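Local atomic coordinates of L-methionine gamma-lyase (Fusobacterium nucleatum subsp. nucleatum, PDB entry 6LXU), a protein that belongs to the Cys/Met metabolism family of pyridoxal-phosphate-dependent enzymes and assembles from four copies of a chain with the aminotransferase-like fold. Residues L97-A103 with L125-V130; T112-T117 with Y155-N161; T276-F280 with I387-E392; R269-A274 with V379-V384. All blocks are in the same frame, centred on the assembly; numbering follows the deposited sequence.

Contact 1. Residues L97-A103 with L125-V130; sequences LWTVLKA and LTRFGV
Over one face of the Trp98 indole lies a methyl of Leu125: CD2 stands 4.1 Å from the centroid of the six-membered ring and 29° off its normal, a CH-pi contact over the face. Phe128 meets the indole obliquely, with its CD2 at 4.2 Å from Trp98 CH2. More ring contacts come from the second subunit, where another Trp98 stacks on this one and another Phe128 joins it edge-to-face, while the indole NE1 bonds to Met243 O of that chain. Trp98 thus takes part in the subunit interface as well as in this contact.

Leu125 divides its two methyls between neighbours. With CG turned beside the backbone N (chi1 -62°), CD2 goes to the indole, and CD1 packs 3.8 Å from Leu101 CD1, the two leucines crossing at about a right angle. Val130 CG1 adds a looser touch to the same Leu101 methyl. Beyond the aliphatic layer the backbones draw together, Ala103 CA lying 3.6 Å from Gly129 O in a CH...O contact. The turn that carries Gly129 is held by Leu125 O, which accepts from both Phe128 N and Val130 N. The contact thus joins the end of helix 89-100 to the connection between helix 115-125 and edge strand 131-135, with Leu101 and Val130 both resting on Val107 of strand 106-110.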
# COMPACT_ATOMS: atom_id res chain seq x y z
N LEU A 97 -24.76 4.98 16.65
CA LEU A 97 -25.88 4.51 17.46
C LEU A 97 -25.47 4.15 18.88
O LEU A 97 -26.18 4.50 19.84
CB LEU A 97 -26.59 3.35 16.77
CG LEU A 97 -27.31 3.74 15.46
CD1 LEU A 97 -27.80 2.51 14.74
CD2 LEU A 97 -28.47 4.69 15.70
N TRP A 98 -24.33 3.49 19.05
CA TRP A 98 -23.87 3.16 20.40
C TRP A 98 -23.53 4.40 21.22
O TRP A 98 -23.58 4.36 22.46
CB TRP A 98 -22.64 2.24 20.40
CG TRP A 98 -22.86 0.85 19.86
CD1 TRP A 98 -22.10 0.24 18.92
CD2 TRP A 98 -23.88 -0.09 20.23
NE1 TRP A 98 -22.56 -1.02 18.68
CE2 TRP A 98 -23.67 -1.25 19.46
CE3 TRP A 98 -24.98 -0.07 21.12
CZ2 TRP A 98 -24.51 -2.39 19.54
CZ3 TRP A 98 -25.83 -1.21 21.20
CH2 TRP A 98 -25.58 -2.35 20.41
N THR A 99 -23.13 5.48 20.56
CA THR A 99 -22.83 6.73 21.24
C THR A 99 -24.09 7.40 21.77
O THR A 99 -24.13 7.85 22.93
CB THR A 99 -22.07 7.69 20.30
OG1 THR A 99 -20.84 7.08 19.92
CG2 THR A 99 -21.77 9.02 20.99
N VAL A 100 -25.11 7.50 20.93
CA VAL A 100 -26.26 8.37 21.25
C VAL A 100 -27.41 7.65 21.93
O VAL A 100 -28.30 8.33 22.48
CB VAL A 100 -26.78 9.14 20.00
CG1 VAL A 100 -25.65 9.95 19.38
CG2 VAL A 100 -27.44 8.23 18.98
N LEU A 101 -27.43 6.32 21.92
CA LEU A 101 -28.49 5.54 22.54
C LEU A 101 -28.09 5.05 23.93
O LEU A 101 -26.95 5.18 24.35
CB LEU A 101 -28.87 4.35 21.66
CG LEU A 101 -29.55 4.69 20.33
CD1 LEU A 101 -29.65 3.45 19.46
CD2 LEU A 101 -30.92 5.32 20.55
N LYS A 102 -29.08 4.50 24.63
CA LYS A 102 -28.89 3.78 25.88
C LYS A 102 -30.09 2.85 26.03
O LYS A 102 -31.13 3.04 25.38
CB LYS A 102 -28.78 4.72 27.09
CG LYS A 102 -30.02 5.56 27.37
CD LYS A 102 -29.83 6.53 28.53
CE LYS A 102 -31.11 7.29 28.84
NZ LYS A 102 -31.55 8.15 27.71
N ALA A 103 -29.97 1.84 26.89
CA ALA A 103 -31.11 0.99 27.23
C ALA A 103 -32.26 1.86 27.73
O ALA A 103 -32.03 2.80 28.50
CB ALA A 103 -30.74 -0.04 28.28
N LEU A 125 -29.67 -4.00 18.71
CA LEU A 125 -30.06 -2.96 19.67
C LEU A 125 -31.14 -3.47 20.62
O LEU A 125 -31.14 -3.12 21.81
CB LEU A 125 -30.60 -1.72 18.94
CG LEU A 125 -29.72 -0.92 17.99
CD1 LEU A 125 -30.46 0.33 17.52
CD2 LEU A 125 -28.42 -0.55 18.69
N THR A 126 -32.06 -4.26 20.10
CA THR A 126 -33.15 -4.80 20.91
C THR A 126 -32.65 -5.76 21.99
O THR A 126 -33.25 -5.86 23.06
CB THR A 126 -34.20 -5.49 20.05
OG1 THR A 126 -33.56 -6.52 19.30
CG2 THR A 126 -34.88 -4.50 19.11
N ARG A 127 -31.54 -6.46 21.73
CA ARG A 127 -30.88 -7.30 22.75
C ARG A 127 -30.28 -6.50 23.89
O ARG A 127 -29.99 -7.08 24.94
CB ARG A 127 -29.77 -8.17 22.16
CG ARG A 127 -30.24 -9.46 21.57
CD ARG A 127 -29.07 -10.42 21.37
NE ARG A 127 -28.11 -9.95 20.36
CZ ARG A 127 -26.80 -9.72 20.55
NH1 ARG A 127 -26.24 -9.89 21.75
NH2 ARG A 127 -26.04 -9.32 19.53
N PHE A 128 -30.05 -5.19 23.67
CA PHE A 128 -29.42 -4.31 24.62
C PHE A 128 -30.36 -3.21 25.11
O PHE A 128 -29.96 -2.13 25.46
CB PHE A 128 -28.10 -3.79 24.01
CG PHE A 128 -27.05 -4.86 23.97
CD1 PHE A 128 -26.36 -5.20 25.12
CD2 PHE A 128 -26.79 -5.59 22.81
CE1 PHE A 128 -25.41 -6.20 25.11
CE2 PHE A 128 -25.84 -6.61 22.81
CZ PHE A 128 -25.15 -6.92 23.96
N GLY A 129 -31.65 -3.55 25.16
CA GLY A 129 -32.64 -2.73 25.85
C GLY A 129 -33.17 -1.54 25.09
O GLY A 129 -33.85 -0.71 25.69
N VAL A 130 -32.89 -1.46 23.79
CA VAL A 130 -33.41 -0.37 22.96
C VAL A 130 -34.70 -0.86 22.31
O VAL A 130 -34.76 -1.97 21.79
CB VAL A 130 -32.38 0.05 21.90
CG1 VAL A 130 -32.94 1.16 21.00
CG2 VAL A 130 -31.10 0.51 22.57

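Contact 2. Residues T112-T117 with Y155-N161; sequences TLYGCT and YLETPAN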
# COMPACT_ATOMS: atom_id res chain seq x y z
N THR A 112 -37.74 -0.77 5.22
CA THR A 112 -36.83 -0.69 4.08
C THR A 112 -35.59 0.09 4.47
O THR A 112 -35.47 1.31 4.23
CB THR A 112 -37.44 0.01 2.86
OG1 THR A 112 -37.45 1.42 3.09
CG2 THR A 112 -38.83 -0.54 2.55
N LEU A 113 -34.68 -0.65 5.09
CA LEU A 113 -33.37 -0.19 5.45
C LEU A 113 -32.40 -1.21 4.94
O LEU A 113 -32.71 -2.41 4.89
CB LEU A 113 -33.18 -0.17 6.95
CG LEU A 113 -33.86 0.86 7.83
CD1 LEU A 113 -33.33 0.63 9.24
CD2 LEU A 113 -33.60 2.27 7.35
N TYR A 114 -31.19 -0.74 4.68
CA TYR A 114 -30.08 -1.61 4.32
C TYR A 114 -30.07 -2.84 5.26
O TYR A 114 -30.22 -2.69 6.47
CB TYR A 114 -28.78 -0.82 4.43
CG TYR A 114 -27.58 -1.65 4.16
CD1 TYR A 114 -27.32 -2.12 2.88
CD2 TYR A 114 -26.69 -1.97 5.18
CE1 TYR A 114 -26.21 -2.89 2.62
CE2 TYR A 114 -25.59 -2.75 4.92
CZ TYR A 114 -25.34 -3.20 3.65
OH TYR A 114 -24.24 -3.97 3.41
N GLY A 115 -29.91 -4.03 4.68
CA GLY A 115 -30.15 -5.25 5.43
C GLY A 115 -29.37 -5.38 6.73
O GLY A 115 -29.92 -5.77 7.75
N CYS A 116 -28.09 -5.03 6.71
CA CYS A 116 -27.31 -5.17 7.93
C CYS A 116 -27.73 -4.15 8.97
O CYS A 116 -27.64 -4.41 10.17
CB CYS A 116 -25.81 -5.06 7.66
SG CYS A 116 -25.19 -6.33 6.55
N THR A 117 -28.17 -2.96 8.53
CA THR A 117 -28.72 -1.99 9.47
C THR A 117 -30.02 -2.51 10.09
O THR A 117 -30.22 -2.37 11.29
CB THR A 117 -28.95 -0.63 8.81
OG1 THR A 117 -27.74 -0.24 8.14
CG2 THR A 117 -29.34 0.42 9.85
N TYR A 155 -34.23 7.23 12.26
CA TYR A 155 -33.17 6.78 11.34
C TYR A 155 -33.79 6.58 9.97
O TYR A 155 -34.76 5.83 9.85
CB TYR A 155 -32.54 5.50 11.86
CG TYR A 155 -31.35 5.04 11.05
CD1 TYR A 155 -31.53 4.36 9.87
CD2 TYR A 155 -30.06 5.32 11.46
CE1 TYR A 155 -30.44 3.96 9.09
CE2 TYR A 155 -28.96 4.91 10.71
CZ TYR A 155 -29.16 4.23 9.52
OH TYR A 155 -28.05 3.82 8.79
N LEU A 156 -33.23 7.25 8.96
CA LEU A 156 -33.83 7.28 7.63
C LEU A 156 -32.82 6.93 6.54
O LEU A 156 -31.61 7.12 6.72
CB LEU A 156 -34.40 8.67 7.32
CG LEU A 156 -35.36 9.23 8.38
CD1 LEU A 156 -35.64 10.70 8.11
CD2 LEU A 156 -36.64 8.43 8.43
N GLU A 157 -33.32 6.50 5.41
CA GLU A 157 -32.48 6.11 4.27
C GLU A 157 -33.26 6.39 3.00
O GLU A 157 -34.37 5.90 2.86
CB GLU A 157 -32.15 4.62 4.42
CG GLU A 157 -31.09 4.09 3.50
CD GLU A 157 -30.80 2.62 3.73
OE1 GLU A 157 -30.84 2.11 4.90
OE2 GLU A 157 -30.51 1.96 2.72
N THR A 158 -32.71 7.19 2.08
CA THR A 158 -33.41 7.52 0.84
C THR A 158 -32.41 7.94 -0.23
O THR A 158 -31.54 8.75 0.06
CB THR A 158 -34.49 8.62 1.03
OG1 THR A 158 -35.14 8.88 -0.22
CG2 THR A 158 -33.93 9.91 1.61
N PRO A 159 -32.52 7.43 -1.45
CA PRO A 159 -33.34 6.29 -1.85
C PRO A 159 -32.92 5.02 -1.13
O PRO A 159 -31.77 4.92 -0.71
CB PRO A 159 -33.06 6.16 -3.36
CG PRO A 159 -32.46 7.47 -3.77
CD PRO A 159 -31.70 7.92 -2.57
N ALA A 160 -33.85 4.07 -0.97
CA ALA A 160 -33.56 2.84 -0.21
C ALA A 160 -34.05 1.60 -0.95
O ALA A 160 -35.14 1.65 -1.54
CB ALA A 160 -34.23 2.90 1.16
N ASN A 161 -33.26 0.51 -0.86
CA ASN A 161 -33.52 -0.83 -1.48
C ASN A 161 -34.87 -1.36 -1.04
O ASN A 161 -35.31 -0.98 0.03
CB ASN A 161 -32.51 -1.90 -0.99
CG ASN A 161 -31.08 -1.65 -1.43
OD1 ASN A 161 -30.76 -1.68 -2.63
ND2 ASN A 161 -30.17 -1.52 -0.44
O HOH W 1 -36.63 3.89 3.79
O HOH W 2 -33.85 -2.99 2.09
O HOH W 3 -28.60 2.09 6.77
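Tyr114 N donates to Glu157 OE1 across 2.9 Å with an N-H...O angle of 176°, nearly straight, meeting the syn side of the oxygen 20° out of the carboxylate plane. This direct bond, set among the buried Leu113, Thr117, Tyr155 and Glu157, marks the tight part. The glutamate reaches it because CG is anti to the backbone N (chi1 -169°) and the chain runs on extended. A water that accepts from Thr117 OG1 and Tyr155 OH donates to the same OE1 at 2.9 Å, so two donors hold this oxygen. Beside it, in the conformer described, Leu113 CD2 abuts the edge of the Tyr155 ring, 3.9 Å from CD1, while Thr117 CG2 approaches that ring obliquely, 3.8 Å from CE1.

Tyr114 occupies the N-cap position of helix 115-125, and its own amide is the donor. Both segments lie at the C-terminal ends of adjacent parallel strands, 106-110 and 151-157, in the large sheet of the aminotransferase-like fold.

On the other side Thr112 and Asn161 are partly exposed and water does the bridging. One water lies between Thr112 OG1 and Glu157 O; another spans Leu113 O and Asn161 O, its second bond weak. Asn161 OD1 bonds instead to Arg376.

Contact 3. Residues T276-F280 with I387-E392; sequences TIVDF and IIADLE
Glu392 OE1 comes in at the edge of the Phe280 ring, near its plane, 3.4 Å from Phe280 CZ, and has a weak hydrogen bond with His284 NE2 besides. From that edge position the oxygen faces ring C-H groups rather than the pi cloud. The carboxylate stands almost upright against the ring, the two planes 81° apart. The bend of the Glu392 chain at chi2 brings the acid back to this edge.

One face of the same ring is occupied by Ile388. Its CG2 sits 3.8 Å from the Phe280 ring centroid and only 11° off the normal, a well-centred CH-pi contact, and the two side chains slide past each other in opposite directions. The other branch of Ile388 serves different partners: CG1 lies 3.9 Å from Ile277 CG1, and CD1 reaches Thr276 CG2 at the same distance. Ile277 in turn spreads its ends over two residues of the facing helix, CD1 packing 3.7 Å from Ile387 CG2 and CG2 lying 4.0 Å from Leu391 CD1. Leu391 CB also nears Phe280 CE2, obliquely to the ring. No hydrogen bond crosses between the segments, so apolar packing, the CH-pi contact and the ring-edge contact make up the interface.

The segment axes approach to 10.9 Å and run in the same general direction, at a crossing angle of -27°. Ile277 and Val278 also touch Ile315 of strand 314-319, so this is helix-to-helix packing beside the smaller sheet, as in the C-terminal domain of fold type I pyridoxal-phosphate enzymes.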
# COMPACT_ATOMS: atom_id res chain seq x y z
N THR A 276 -29.88 7.29 -19.25
CA THR A 276 -30.01 6.69 -20.56
C THR A 276 -30.43 5.23 -20.47
O THR A 276 -31.28 4.76 -21.25
CB THR A 276 -28.67 6.85 -21.32
OG1 THR A 276 -28.40 8.25 -21.45
CG2 THR A 276 -28.72 6.22 -22.67
N ILE A 277 -29.87 4.50 -19.52
CA ILE A 277 -30.24 3.11 -19.32
C ILE A 277 -31.68 2.98 -18.81
O ILE A 277 -32.39 2.06 -19.22
CB ILE A 277 -29.22 2.40 -18.39
CG1 ILE A 277 -27.86 2.34 -19.10
CG2 ILE A 277 -29.67 1.01 -17.99
CD1 ILE A 277 -26.70 2.08 -18.16
N VAL A 278 -32.11 3.89 -17.94
CA VAL A 278 -33.51 3.88 -17.48
C VAL A 278 -34.46 3.99 -18.66
O VAL A 278 -35.45 3.23 -18.75
CB VAL A 278 -33.78 5.01 -16.46
CG1 VAL A 278 -35.27 5.20 -16.20
CG2 VAL A 278 -33.06 4.73 -15.16
N ASP A 279 -34.19 4.91 -19.58
CA ASP A 279 -35.06 5.06 -20.75
C ASP A 279 -35.10 3.77 -21.57
O ASP A 279 -36.19 3.33 -21.99
CB ASP A 279 -34.61 6.23 -21.61
CG ASP A 279 -35.67 6.66 -22.60
OD1 ASP A 279 -36.76 7.05 -22.16
OD2 ASP A 279 -35.43 6.57 -23.81
N PHE A 280 -33.94 3.15 -21.80
CA PHE A 280 -33.85 1.88 -22.51
C PHE A 280 -34.67 0.79 -21.81
O PHE A 280 -35.48 0.09 -22.45
CB PHE A 280 -32.38 1.47 -22.64
CG PHE A 280 -32.18 0.05 -23.06
CD1 PHE A 280 -32.39 -0.33 -24.38
CD2 PHE A 280 -31.81 -0.92 -22.14
CE1 PHE A 280 -32.20 -1.64 -24.77
CE2 PHE A 280 -31.63 -2.23 -22.53
CZ PHE A 280 -31.83 -2.59 -23.85
N ILE A 387 -22.79 -0.76 -22.25
CA ILE A 387 -23.62 -1.31 -21.18
C ILE A 387 -24.97 -1.74 -21.77
O ILE A 387 -25.45 -2.83 -21.49
CB ILE A 387 -23.83 -0.30 -20.03
CG1 ILE A 387 -22.48 0.17 -19.42
CG2 ILE A 387 -24.69 -0.93 -18.94
CD1 ILE A 387 -22.64 1.36 -18.50
N ILE A 388 -25.57 -0.86 -22.57
CA ILE A 388 -26.85 -1.16 -23.21
C ILE A 388 -26.74 -2.35 -24.16
O ILE A 388 -27.63 -3.20 -24.16
CB ILE A 388 -27.46 0.09 -23.87
CG1 ILE A 388 -27.92 1.05 -22.76
CG2 ILE A 388 -28.64 -0.28 -24.76
CD1 ILE A 388 -28.41 2.41 -23.20
N ALA A 389 -25.67 -2.43 -24.94
CA ALA A 389 -25.51 -3.58 -25.84
C ALA A 389 -25.46 -4.89 -25.05
O ALA A 389 -26.03 -5.91 -25.47
CB ALA A 389 -24.28 -3.42 -26.71
N ASP A 390 -24.78 -4.87 -23.90
CA ASP A 390 -24.70 -6.05 -23.07
C ASP A 390 -26.08 -6.43 -22.52
O ASP A 390 -26.48 -7.59 -22.60
CB ASP A 390 -23.69 -5.82 -21.93
CG ASP A 390 -23.36 -7.08 -21.15
OD1 ASP A 390 -23.25 -8.16 -21.78
OD2 ASP A 390 -23.15 -6.98 -19.92
N LEU A 391 -26.78 -5.47 -21.93
CA LEU A 391 -28.14 -5.75 -21.45
C LEU A 391 -29.06 -6.22 -22.58
O LEU A 391 -29.84 -7.16 -22.38
CB LEU A 391 -28.73 -4.51 -20.79
CG LEU A 391 -28.04 -4.04 -19.50
CD1 LEU A 391 -28.52 -2.65 -19.12
CD2 LEU A 391 -28.27 -5.02 -18.37
N GLU A 392 -28.96 -5.58 -23.74
CA GLU A 392 -29.81 -5.94 -24.88
C GLU A 392 -29.58 -7.39 -25.31
O GLU A 392 -30.57 -8.13 -25.48
CB GLU A 392 -29.58 -4.98 -26.05
CG GLU A 392 -30.32 -5.32 -27.35
CD GLU A 392 -31.82 -5.43 -27.22
OE1 GLU A 392 -32.41 -4.92 -26.24
OE2 GLU A 392 -32.42 -6.06 -28.12

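Contact 4. Residues R269-A274 with V379-V384; sequences RHCKNA and VGLENV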
# COMPACT_ATOMS: atom_id res chain seq x y z
N ARG A 269 -20.95 11.09 -14.61
CA ARG A 269 -21.03 10.03 -15.62
C ARG A 269 -21.92 8.89 -15.16
O ARG A 269 -22.68 8.34 -15.97
CB ARG A 269 -19.62 9.55 -15.97
CG ARG A 269 -19.57 8.46 -17.03
CD ARG A 269 -20.28 8.83 -18.32
NE ARG A 269 -19.84 10.11 -18.87
CZ ARG A 269 -18.92 10.28 -19.82
NH1 ARG A 269 -18.31 9.23 -20.34
NH2 ARG A 269 -18.62 11.49 -20.25
N HIS A 270 -21.84 8.51 -13.89
CA HIS A 270 -22.75 7.50 -13.34
C HIS A 270 -24.21 7.87 -13.65
O HIS A 270 -24.98 7.06 -14.15
CB HIS A 270 -22.62 7.39 -11.81
CG HIS A 270 -21.48 6.56 -11.29
ND1 HIS A 270 -21.35 5.21 -11.53
CD2 HIS A 270 -20.49 6.88 -10.41
CE1 HIS A 270 -20.29 4.76 -10.88
NE2 HIS A 270 -19.75 5.74 -10.18
N CYS A 271 -24.58 9.12 -13.33
CA CYS A 271 -25.97 9.56 -13.51
C CYS A 271 -26.35 9.72 -14.97
O CYS A 271 -27.48 9.37 -15.34
CB CYS A 271 -26.23 10.86 -12.75
SG CYS A 271 -26.19 10.68 -10.95
N LYS A 272 -25.45 10.23 -15.79
CA LYS A 272 -25.70 10.37 -17.24
C LYS A 272 -25.96 8.99 -17.85
O LYS A 272 -26.93 8.78 -18.59
CB LYS A 272 -24.49 11.04 -17.91
CG LYS A 272 -24.60 11.30 -19.42
CD LYS A 272 -23.25 11.69 -20.01
CE LYS A 272 -23.32 12.05 -21.49
NZ LYS A 272 -24.26 13.18 -21.74
N ASN A 273 -25.08 8.05 -17.55
CA ASN A 273 -25.26 6.68 -18.01
C ASN A 273 -26.58 6.12 -17.51
O ASN A 273 -27.33 5.51 -18.28
CB ASN A 273 -24.14 5.76 -17.51
CG ASN A 273 -22.85 5.88 -18.29
OD1 ASN A 273 -22.77 6.56 -19.31
ND2 ASN A 273 -21.81 5.18 -17.81
N ALA A 274 -26.86 6.30 -16.23
CA ALA A 274 -28.04 5.69 -15.64
C ALA A 274 -29.33 6.20 -16.27
O ALA A 274 -30.23 5.41 -16.55
CB ALA A 274 -28.08 5.89 -14.14
N VAL A 379 -25.14 1.19 -11.98
CA VAL A 379 -24.60 1.63 -13.25
C VAL A 379 -23.18 2.19 -13.05
O VAL A 379 -22.98 3.08 -12.22
CB VAL A 379 -25.51 2.69 -13.89
CG1 VAL A 379 -24.91 3.26 -15.17
CG2 VAL A 379 -26.90 2.12 -14.16
N GLY A 380 -22.23 1.66 -13.82
CA GLY A 380 -20.84 2.10 -13.77
C GLY A 380 -20.53 3.19 -14.76
O GLY A 380 -21.41 3.93 -15.21
N LEU A 381 -19.24 3.28 -15.09
CA LEU A 381 -18.68 4.37 -15.90
C LEU A 381 -18.30 3.94 -17.32
O LEU A 381 -17.75 4.73 -18.07
CB LEU A 381 -17.46 4.96 -15.19
CG LEU A 381 -17.69 5.45 -13.77
CD1 LEU A 381 -16.41 6.01 -13.17
CD2 LEU A 381 -18.80 6.49 -13.72
N GLU A 382 -18.62 2.71 -17.70
CA GLU A 382 -18.35 2.25 -19.05
C GLU A 382 -19.12 3.10 -20.06
O GLU A 382 -20.08 3.81 -19.71
CB GLU A 382 -18.73 0.79 -19.23
CG GLU A 382 -18.03 -0.18 -18.28
CD GLU A 382 -18.81 -0.50 -17.03
OE1 GLU A 382 -19.73 0.28 -16.68
OE2 GLU A 382 -18.51 -1.53 -16.39
N ASN A 383 -18.71 3.04 -21.32
CA ASN A 383 -19.49 3.75 -22.35
C ASN A 383 -20.90 3.18 -22.39
O ASN A 383 -21.09 1.97 -22.39
CB ASN A 383 -18.80 3.67 -23.69
CG ASN A 383 -17.47 4.39 -23.65
OD1 ASN A 383 -16.45 3.81 -23.29
ND2 ASN A 383 -17.50 5.68 -23.96
N VAL A 384 -21.88 4.08 -22.36
CA VAL A 384 -23.26 3.65 -22.16
C VAL A 384 -23.74 2.73 -23.28
O VAL A 384 -24.53 1.82 -23.05
CB VAL A 384 -24.19 4.86 -21.96
CG1 VAL A 384 -24.42 5.63 -23.24
CG2 VAL A 384 -25.51 4.43 -21.33
O HOH W 4 -18.38 6.33 -20.36
O HOH W 5 -21.03 6.73 -21.54
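Asn273 can be followed outward from helix 263-282 into the segment 379-384. Its CB packs 3.5 Å from Val379 CG1, and CG lies 3.7 Å from Glu382 O. At the tip, ND2 donates twice: to Gly380 O at 2.9 Å, an acceptor close to the amide plane, and to Glu382 O at 2.9 Å, which is tilted from that plane and reached at a bent N-H...O angle of 130°. OD1 accepts a hydrogen bond from a water that accepts in turn from Val384 N, and lies 3.5 Å from Val384 CB. The nearly eclipsed chi2 of -6° sets the amide so that both ends meet the segment.

One turn earlier, His270 ND1 donates to Val379 O over 2.8 Å, on a carbonyl lone pair. Leu381 CD2 lies over one face of this imidazole, a CH-pi contact 3.5 Å from its centroid and 4° off the normal. Arg269 CB touches the same methyl, and the Arg269 guanidinium forms a salt bridge with Glu268 of the third subunit.

Backbone carbonyls of this irregular segment accept from helix side chains: three bonds fix Val379, Gly380 and Glu382, and donation through ND1 implies that this nitrogen carries a proton.

Overall arrangement
Contacts 3 and 4 form one continuous layer: both use helix 263-282, their centres are 10 Å apart, and Ile277 CD1 of contact 3 lies 3.7 Å from Val379 CG1 of contact 4. Contacts 1 and 2 alternate along the chain and lie 18 Å apart, centre to centre, both touching the second subunit, whereas contact 4 touches the third. Contacts 1 and 3 are about 44 Å apart between centres, across the chain's centre. Contact 2 is the more central, with Tyr114 hydrogen-bonded to an MPD, probably from the crystallisation liquor, that may mark a pocket. Lys212 carries the pyridoxal phosphate; its sequence neighbour Tyr213 meets the His270 ring of contact 4. The centres of contacts 2 and 4 are about 23 Å apart.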